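Local coordinates for major capsid protein P2 (PDB 2VVF) that forms the outer capsid shell of the lipid-containing marine bacteriophage PM2 as a homotrimer of double jelly-roll subunits, at residues A[152-157]-A[175-180]; A[230-235]-A[259-264]. All blocks are in the same frame, centred on the assembly; numbering follows the deposited sequence.

Both contacts lie in the C-terminal jelly roll and join strands that sit two apart in the same antiparallel sheet. Going along the chain, interaction 1 closes first: 17 residues, including most of strand 157-161 of the facing sheet, separate its segments. Interaction 2 opens later and encloses 23 residues, among them strand 242-248; the two loops follow in series, neither nested nor crossed. In interaction 1 strand 252-263 lies between the partners, whereas in interaction 2 strand 171-178 does. Their centres are 23 Å apart, yet they meet where His176 NE2 and Glu259 OE2, 2.7 Å apart, probably share a hydrogen bond between those two central strands.

Interaction 1 (A[152-157]-A[175-180]); sequences KQLNNG and IHIKAA
Leu154 and Ala179 mark the closest approach of the two backbones, their CA atoms 8.3 Å apart, too far for direct strand pairing. Strand 252-263 runs between strands 143-154 and 171-178 and is antiparallel to both; its backbone bonds Leu154 through Glu252 and His176 through Ile257. What crosses this gap is a single leucine branch. Leu154 has CG anti to its carbonyl carbon (chi1 -79°), and CD1 then continues the extended chain toward the other segment. There CD1 lies almost straight ahead of the CA-CB bond of Ala179, 3.7 Å from its CB, its own CG-CD1 bond slanting in. A looser contact, at 4.3 Å, joins Leu154 CD1 to CG2 of Ile177, the short branch. The CB bonds of Leu154 and Ala179 point toward each other, so a long residue faces a short one and together they span the distance. Val182, on the facing sheet, touches both Leu154 and Ile177, which places the contact in the apolar filling of the jelly-roll sandwich. Polar chains lie around it: Lys152 forms a salt bridge with Asp163, and Lys178 one with Asp64 of the N-terminal domain. Because the contact itself uses only methyl groups and no hydrogen bond, it is held by dispersion and the exclusion of water, while backbone bonds to the intervening strand hold both segments beside it.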
ATOM      1  N   LYS A 152      10.547  13.767 -31.393  1.00 30.08           N
ATOM      2  CA  LYS A 152      11.477  13.103 -32.291  1.00 29.78           C
ATOM      3  C   LYS A 152      10.755  12.215 -33.293  1.00 33.84           C
ATOM      4  O   LYS A 152       9.664  11.715 -33.023  1.00 33.33           O
ATOM      5  CB  LYS A 152      12.503  12.295 -31.496  1.00 31.90           C
ATOM      6  CG  LYS A 152      13.804  13.037 -31.246  1.00 41.07           C
ATOM      7  CD  LYS A 152      14.122  13.117 -29.767  1.00 47.81           C
ATOM      8  CE  LYS A 152      14.954  14.348 -29.455  1.00 56.34           C
ATOM      9  NZ  LYS A 152      16.215  14.001 -28.747  1.00 64.70           N
ATOM     10  N   GLN A 153      11.371  12.033 -34.456  1.00 30.85           N
ATOM     11  CA  GLN A 153      10.783  11.221 -35.510  1.00 30.73           C
ATOM     12  C   GLN A 153      11.081   9.741 -35.335  1.00 35.21           C
ATOM     13  O   GLN A 153      12.228   9.343 -35.117  1.00 34.82           O
ATOM     14  CB  GLN A 153      11.263  11.692 -36.885  1.00 31.80           C
ATOM     15  CG  GLN A 153      10.592  10.984 -38.052  1.00 38.36           C
ATOM     16  CD  GLN A 153       9.153  11.417 -38.246  1.00 50.73           C
ATOM     17  OE1 GLN A 153       8.684  12.359 -37.607  1.00 44.76           O
ATOM     18  NE2 GLN A 153       8.442  10.730 -39.134  1.00 41.14           N
ATOM     19  N   LEU A 154      10.036   8.929 -35.440  1.00 32.15           N
ATOM     20  CA  LEU A 154      10.176   7.486 -35.332  1.00 32.24           C
ATOM     21  C   LEU A 154       9.956   6.903 -36.711  1.00 37.05           C
ATOM     22  O   LEU A 154       9.139   7.393 -37.487  1.00 36.36           O
ATOM     23  CB  LEU A 154       9.150   6.904 -34.360  1.00 32.18           C
ATOM     24  CG  LEU A 154       9.474   7.060 -32.876  1.00 36.69           C
ATOM     25  CD1 LEU A 154       8.519   6.233 -32.031  1.00 36.94           C
ATOM     26  CD2 LEU A 154      10.921   6.684 -32.593  1.00 38.74           C
ATOM     27  N   ASN A 155      10.705   5.863 -37.028  1.00 34.68           N
ATOM     28  CA  ASN A 155      10.558   5.248 -38.321  1.00 34.91           C
ATOM     29  C   ASN A 155       9.867   3.934 -38.148  1.00 39.17           C
ATOM     30  O   ASN A 155       9.754   3.400 -37.037  1.00 38.76           O
ATOM     31  CB  ASN A 155      11.920   4.955 -38.927  1.00 36.32           C
ATOM     32  CG  ASN A 155      12.790   6.166 -38.994  1.00 63.43           C
ATOM     33  OD1 ASN A 155      13.844   6.229 -38.351  1.00 58.00           O
ATOM     34  ND2 ASN A 155      12.323   7.179 -39.713  1.00 56.41           N
ATOM     35  N   ASN A 156       9.492   3.369 -39.280  1.00 35.99           N
ATOM     36  CA  ASN A 156       8.935   2.053 -39.276  1.00 35.87           C
ATOM     37  C   ASN A 156      10.178   1.183 -39.489  1.00 39.47           C
ATOM     38  O   ASN A 156      10.769   1.134 -40.580  1.00 38.60           O
ATOM     39  CB  ASN A 156       7.933   1.884 -40.402  1.00 36.99           C
ATOM     40  CG  ASN A 156       7.718   0.445 -40.745  1.00 59.66           C
ATOM     41  OD1 ASN A 156       7.695  -0.416 -39.858  1.00 53.17           O
ATOM     42  ND2 ASN A 156       7.620   0.153 -42.040  1.00 52.04           N
ATOM     43  N   GLY A 157      10.623   0.596 -38.390  1.00 35.65           N
ATOM     44  CA  GLY A 157      11.836  -0.196 -38.345  1.00 35.25           C
ATOM     45  C   GLY A 157      12.482   0.162 -37.010  1.00 38.69           C
ATOM     46  O   GLY A 157      11.835   0.085 -35.965  1.00 38.17           O
ATOM     47  N   ILE A 175      11.025   7.600 -18.589  1.00 23.55           N
ATOM     48  CA  ILE A 175      10.959   8.111 -19.952  1.00 23.30           C
ATOM     49  C   ILE A 175       9.691   7.559 -20.590  1.00 27.22           C
ATOM     50  O   ILE A 175       9.453   6.354 -20.570  1.00 26.66           O
ATOM     51  CB  ILE A 175      12.205   7.720 -20.764  1.00 26.30           C
ATOM     52  CG1 ILE A 175      13.463   8.332 -20.148  1.00 26.58           C
ATOM     53  CG2 ILE A 175      12.052   8.152 -22.215  1.00 26.90           C
ATOM     54  CD1 ILE A 175      14.748   7.671 -20.609  1.00 32.31           C
ATOM     55  N   HIS A 176       8.860   8.445 -21.122  1.00 24.13           N
ATOM     56  CA  HIS A 176       7.611   8.024 -21.744  1.00 24.06           C
ATOM     57  C   HIS A 176       7.598   8.322 -23.235  1.00 28.38           C
ATOM     58  O   HIS A 176       7.621   9.479 -23.644  1.00 27.88           O
ATOM     59  CB  HIS A 176       6.417   8.698 -21.065  1.00 24.79           C
ATOM     60  CG  HIS A 176       6.454   8.630 -19.571  1.00 27.93           C
ATOM     61  ND1 HIS A 176       5.934   7.569 -18.862  1.00 29.70           N
ATOM     62  CD2 HIS A 176       6.952   9.489 -18.651  1.00 29.56           C
ATOM     63  CE1 HIS A 176       6.110   7.777 -17.569  1.00 28.97           C
ATOM     64  NE2 HIS A 176       6.724   8.936 -17.415  1.00 29.29           N
ATOM     65  N   ILE A 177       7.560   7.266 -24.041  1.00 25.49           N
ATOM     66  CA  ILE A 177       7.522   7.410 -25.490  1.00 25.47           C
ATOM     67  C   ILE A 177       6.073   7.398 -25.964  1.00 29.86           C
ATOM     68  O   ILE A 177       5.400   6.368 -25.919  1.00 29.23           O
ATOM     69  CB  ILE A 177       8.348   6.314 -26.187  1.00 28.56           C
ATOM     70  CG1 ILE A 177       9.815   6.400 -25.759  1.00 28.89           C
ATOM     71  CG2 ILE A 177       8.211   6.423 -27.701  1.00 29.22           C
ATOM     72  CD1 ILE A 177      10.482   5.053 -25.602  1.00 35.54           C
ATOM     73  N   LYS A 178       5.590   8.557 -26.396  1.00 27.13           N
ATOM     74  CA  LYS A 178       4.215   8.683 -26.860  1.00 27.16           C
ATOM     75  C   LYS A 178       4.111   8.464 -28.364  1.00 32.13           C
ATOM     76  O   LYS A 178       4.305   9.389 -29.153  1.00 31.69           O
ATOM     77  CB  LYS A 178       3.645  10.047 -26.478  1.00 29.45           C
ATOM     78  CG  LYS A 178       3.593  10.297 -24.980  1.00 39.97           C
ATOM     79  CD  LYS A 178       2.316  11.023 -24.591  1.00 48.52           C
ATOM     80  CE  LYS A 178       2.492  12.530 -24.660  1.00 57.89           C
ATOM     81  NZ  LYS A 178       1.209  13.250 -24.440  1.00 66.76           N
ATOM     82  N   ALA A 179       3.807   7.229 -28.746  1.00 29.66           N
ATOM     83  CA  ALA A 179       3.662   6.852 -30.148  1.00 29.77           C
ATOM     84  C   ALA A 179       2.710   5.665 -30.224  1.00 34.45           C
ATOM     85  O   ALA A 179       2.609   4.887 -29.276  1.00 34.26           O
ATOM     86  CB  ALA A 179       5.015   6.491 -30.743  1.00 30.49           C
ATOM     87  N   ALA A 180       2.010   5.529 -31.345  1.00 31.41           N
ATOM     88  CA  ALA A 180       1.036   4.453 -31.502  1.00 31.34           C
ATOM     89  C   ALA A 180       1.572   3.150 -32.097  1.00 35.39           C
ATOM     90  O   ALA A 180       0.900   2.120 -32.031  1.00 35.15           O
ATOM     91  CB  ALA A 180      -0.168   4.942 -32.290  1.00 32.03           C
TER

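Interaction 2 (A[230-235]-A[259-264]); sequences YQSVLL and EYMGVW
Leu235 meets Tyr260, and Ser232 meets Met261, across a gap that backbone pairing does not bridge: the nearest CA atoms, those of Ser232 and Met261, are 9.1 Å apart. Strand 171-178 fills the interval, pairing with both sides, and Val233 and Leu235 bond through their backbones to Ile172 and Tyr170.

The apolar contact is aliphatic against aromatic. CD1 of the branched Leu235 approaches Tyr260 in the plane of the ring, at its edge, 3.8 Å from CE1 and 4.0 Å from CD1 of the tyrosine. This is edge packing and not a CH-pi contact over the face, and the two side chains cross at about a right angle. Ile172 touches both of them. Tyrosine suits a place where the CD1-CE1 edge of the ring meets a methyl and the far end needs a polar partner, for its OH bonds to the carbonyl O of Pro165. The ring also meets Phe269 edge-to-face.

The second contact sets a methyl against a hydroxyl. Met261, long and unbranched, is extended through its sulfur and then bends (chi3 -43°), which turns CE onto Ser232, 3.5 Å from OG and 3.8 Å from CB. The short Ser232 accepts this methyl while its hydroxyl bonds elsewhere, to Val229 O and Arg171 NH1. Met261 also touches Trp143, a calcium-site residue, and Phe104 of the N-terminal domain.

With no hydrogen bond between the segments, cohesion here is van der Waals in kind, and the buried hydroxyls of Ser232 and Tyr260 are satisfied by neighbouring parts of the same chain.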
ATOM      1  N   TYR A 230      17.096   5.803  -5.732  1.00 24.22           N
ATOM      2  CA  TYR A 230      18.448   5.390  -6.098  1.00 23.69           C
ATOM      3  C   TYR A 230      18.474   4.412  -7.265  1.00 26.06           C
ATOM      4  O   TYR A 230      19.541   3.979  -7.701  1.00 25.14           O
ATOM      5  CB  TYR A 230      19.156   4.763  -4.897  1.00 25.18           C
ATOM      6  CG  TYR A 230      19.559   5.753  -3.835  1.00 27.50           C
ATOM      7  CD1 TYR A 230      20.693   6.540  -3.987  1.00 29.63           C
ATOM      8  CD2 TYR A 230      18.808   5.900  -2.674  1.00 28.37           C
ATOM      9  CE1 TYR A 230      21.069   7.447  -3.013  1.00 30.74           C
ATOM     10  CE2 TYR A 230      19.175   6.804  -1.694  1.00 29.31           C
ATOM     11  CZ  TYR A 230      20.308   7.573  -1.868  1.00 37.74           C
ATOM     12  OH  TYR A 230      20.682   8.473  -0.895  1.00 39.91           O
ATOM     13  N   GLN A 231      17.295   4.049  -7.754  1.00 22.19           N
ATOM     14  CA  GLN A 231      17.194   3.117  -8.869  1.00 21.84           C
ATOM     15  C   GLN A 231      17.119   3.902 -10.171  1.00 25.49           C
ATOM     16  O   GLN A 231      17.301   3.351 -11.257  1.00 25.43           O
ATOM     17  CB  GLN A 231      15.954   2.231  -8.721  1.00 23.08           C
ATOM     18  CG  GLN A 231      16.130   1.035  -7.795  1.00 33.88           C
ATOM     19  CD  GLN A 231      17.584   0.675  -7.560  1.00 48.08           C
ATOM     20  OE1 GLN A 231      18.260   0.162  -8.451  1.00 42.39           O
ATOM     21  NE2 GLN A 231      18.062   0.907  -6.344  1.00 39.11           N
ATOM     22  N   SER A 232      16.847   5.196 -10.050  1.00 21.67           N
ATOM     23  CA  SER A 232      16.746   6.069 -11.210  1.00 21.34           C
ATOM     24  C   SER A 232      18.110   6.264 -11.863  1.00 25.39           C
ATOM     25  O   SER A 232      19.146   5.991 -11.257  1.00 24.87           O
ATOM     26  CB  SER A 232      16.156   7.423 -10.809  1.00 24.27           C
ATOM     27  OG  SER A 232      17.017   8.106  -9.916  1.00 31.25           O
ATOM     28  N   VAL A 233      18.100   6.739 -13.104  1.00 22.18           N
ATOM     29  CA  VAL A 233      19.332   6.973 -13.845  1.00 22.04           C
ATOM     30  C   VAL A 233      20.082   8.195 -13.322  1.00 26.08           C
ATOM     31  O   VAL A 233      19.575   9.316 -13.369  1.00 25.57           O
ATOM     32  CB  VAL A 233      19.060   7.099 -15.358  1.00 25.86           C
ATOM     33  CG1 VAL A 233      20.347   7.415 -16.106  1.00 25.61           C
ATOM     34  CG2 VAL A 233      18.414   5.831 -15.895  1.00 25.62           C
ATOM     35  N   LEU A 234      21.298   7.976 -12.832  1.00 22.84           N
ATOM     36  CA  LEU A 234      22.127   9.069 -12.341  1.00 22.58           C
ATOM     37  C   LEU A 234      22.964   9.607 -13.494  1.00 27.23           C
ATOM     38  O   LEU A 234      23.873   8.937 -13.980  1.00 26.67           O
ATOM     39  CB  LEU A 234      23.044   8.597 -11.211  1.00 22.42           C
ATOM     40  CG  LEU A 234      24.053   9.648 -10.736  1.00 26.73           C
ATOM     41  CD1 LEU A 234      23.350  10.955 -10.398  1.00 26.68           C
ATOM     42  CD2 LEU A 234      24.853   9.143  -9.545  1.00 28.63           C
ATOM     43  N   LEU A 235      22.631  10.810 -13.947  1.00 24.65           N
ATOM     44  CA  LEU A 235      23.340  11.423 -15.060  1.00 24.85           C
ATOM     45  C   LEU A 235      24.772  11.803 -14.694  1.00 30.36           C
ATOM     46  O   LEU A 235      25.093  12.976 -14.497  1.00 29.74           O
ATOM     47  CB  LEU A 235      22.556  12.613 -15.607  1.00 24.74           C
ATOM     48  CG  LEU A 235      21.211  12.220 -16.230  1.00 29.05           C
ATOM     49  CD1 LEU A 235      20.407  13.445 -16.629  1.00 29.10           C
ATOM     50  CD2 LEU A 235      21.416  11.299 -17.422  1.00 30.95           C
ATOM     51  N   GLU A 259      11.194  12.536 -17.247  1.00 23.93           N
ATOM     52  CA  GLU A 259      11.019  13.027 -15.888  1.00 23.52           C
ATOM     53  C   GLU A 259      12.374  13.132 -15.202  1.00 27.30           C
ATOM     54  O   GLU A 259      12.906  12.142 -14.701  1.00 26.86           O
ATOM     55  CB  GLU A 259      10.105  12.091 -15.095  1.00 24.77           C
ATOM     56  CG  GLU A 259       8.656  12.106 -15.548  1.00 33.83           C
ATOM     57  CD  GLU A 259       7.764  11.253 -14.670  1.00 51.66           C
ATOM     58  OE1 GLU A 259       7.462  11.678 -13.535  1.00 48.07           O
ATOM     59  OE2 GLU A 259       7.372  10.152 -15.110  1.00 42.77           O
ATOM     60  N   TYR A 260      12.941  14.333 -15.207  1.00 23.75           N
ATOM     61  CA  TYR A 260      14.232  14.568 -14.579  1.00 23.42           C
ATOM     62  C   TYR A 260      14.043  14.841 -13.092  1.00 27.04           C
ATOM     63  O   TYR A 260      12.930  15.101 -12.634  1.00 26.41           O
ATOM     64  CB  TYR A 260      14.941  15.756 -15.235  1.00 24.47           C
ATOM     65  CG  TYR A 260      15.450  15.480 -16.632  1.00 25.97           C
ATOM     66  CD1 TYR A 260      16.676  14.862 -16.836  1.00 27.79           C
ATOM     67  CD2 TYR A 260      14.714  15.863 -17.748  1.00 26.65           C
ATOM     68  CE1 TYR A 260      17.148  14.621 -18.113  1.00 28.52           C
ATOM     69  CE2 TYR A 260      15.180  15.625 -19.027  1.00 27.39           C
ATOM     70  CZ  TYR A 260      16.394  15.004 -19.203  1.00 34.29           C
ATOM     71  OH  TYR A 260      16.856  14.766 -20.475  1.00 34.53           O
ATOM     72  N   MET A 261      15.141  14.792 -12.347  1.00 23.79           N
ATOM     73  CA  MET A 261      15.118  15.047 -10.913  1.00 23.78           C
ATOM     74  C   MET A 261      16.449  15.652 -10.485  1.00 28.46           C
ATOM     75  O   MET A 261      17.502  15.281 -10.999  1.00 27.77           O
ATOM     76  CB  MET A 261      14.892  13.744 -10.142  1.00 26.01           C
ATOM     77  CG  MET A 261      13.487  13.181 -10.231  1.00 29.47           C
ATOM     78  SD  MET A 261      13.341  11.625  -9.329  1.00 33.51           S
ATOM     79  CE  MET A 261      14.851  10.802  -9.821  1.00 30.12           C
ATOM     80  N   GLY A 262      16.399  16.568  -9.527  1.00 25.99           N
ATOM     81  CA  GLY A 262      17.608  17.203  -9.025  1.00 26.25           C
ATOM     82  C   GLY A 262      17.261  18.382  -8.120  1.00 31.19           C
ATOM     83  O   GLY A 262      16.116  18.807  -8.059  1.00 30.75           O
ATOM     84  N   VAL A 263      18.253  18.885  -7.401  1.00 28.77           N
ATOM     85  CA  VAL A 263      18.108  20.032  -6.515  1.00 29.06           C
ATOM     86  C   VAL A 263      18.006  21.256  -7.405  1.00 34.41           C
ATOM     87  O   VAL A 263      18.915  21.566  -8.184  1.00 33.86           O
ATOM     88  CB  VAL A 263      19.309  20.158  -5.531  1.00 32.78           C
ATOM     89  CG1 VAL A 263      19.207  21.405  -4.702  1.00 32.58           C
ATOM     90  CG2 VAL A 263      19.453  18.909  -4.662  1.00 32.55           C
ATOM     91  N   TRP A 264      16.868  21.927  -7.305  1.00 32.21           N
ATOM     92  CA  TRP A 264      16.625  23.107  -8.105  1.00 32.55           C
ATOM     93  C   TRP A 264      17.685  24.174  -7.880  1.00 37.93           C
ATOM     94  O   TRP A 264      18.060  24.473  -6.746  1.00 37.47           O
ATOM     95  CB  TRP A 264      15.234  23.673  -7.832  1.00 31.35           C
ATOM     96  CG  TRP A 264      14.869  24.789  -8.763  1.00 31.90           C
ATOM     97  CD1 TRP A 264      14.352  24.672 -10.021  1.00 35.24           C
ATOM     98  CD2 TRP A 264      15.026  26.195  -8.523  1.00 32.10           C
ATOM     99  NE1 TRP A 264      14.163  25.917 -10.573  1.00 34.52           N
ATOM    100  CE2 TRP A 264      14.567  26.868  -9.673  1.00 35.89           C
ATOM    101  CE3 TRP A 264      15.500  26.948  -7.443  1.00 33.18           C
ATOM    102  CZ2 TRP A 264      14.569  28.258  -9.775  1.00 35.16           C
ATOM    103  CZ3 TRP A 264      15.502  28.328  -7.547  1.00 34.70           C
ATOM    104  CH2 TRP A 264      15.041  28.968  -8.705  1.00 35.24           C
TER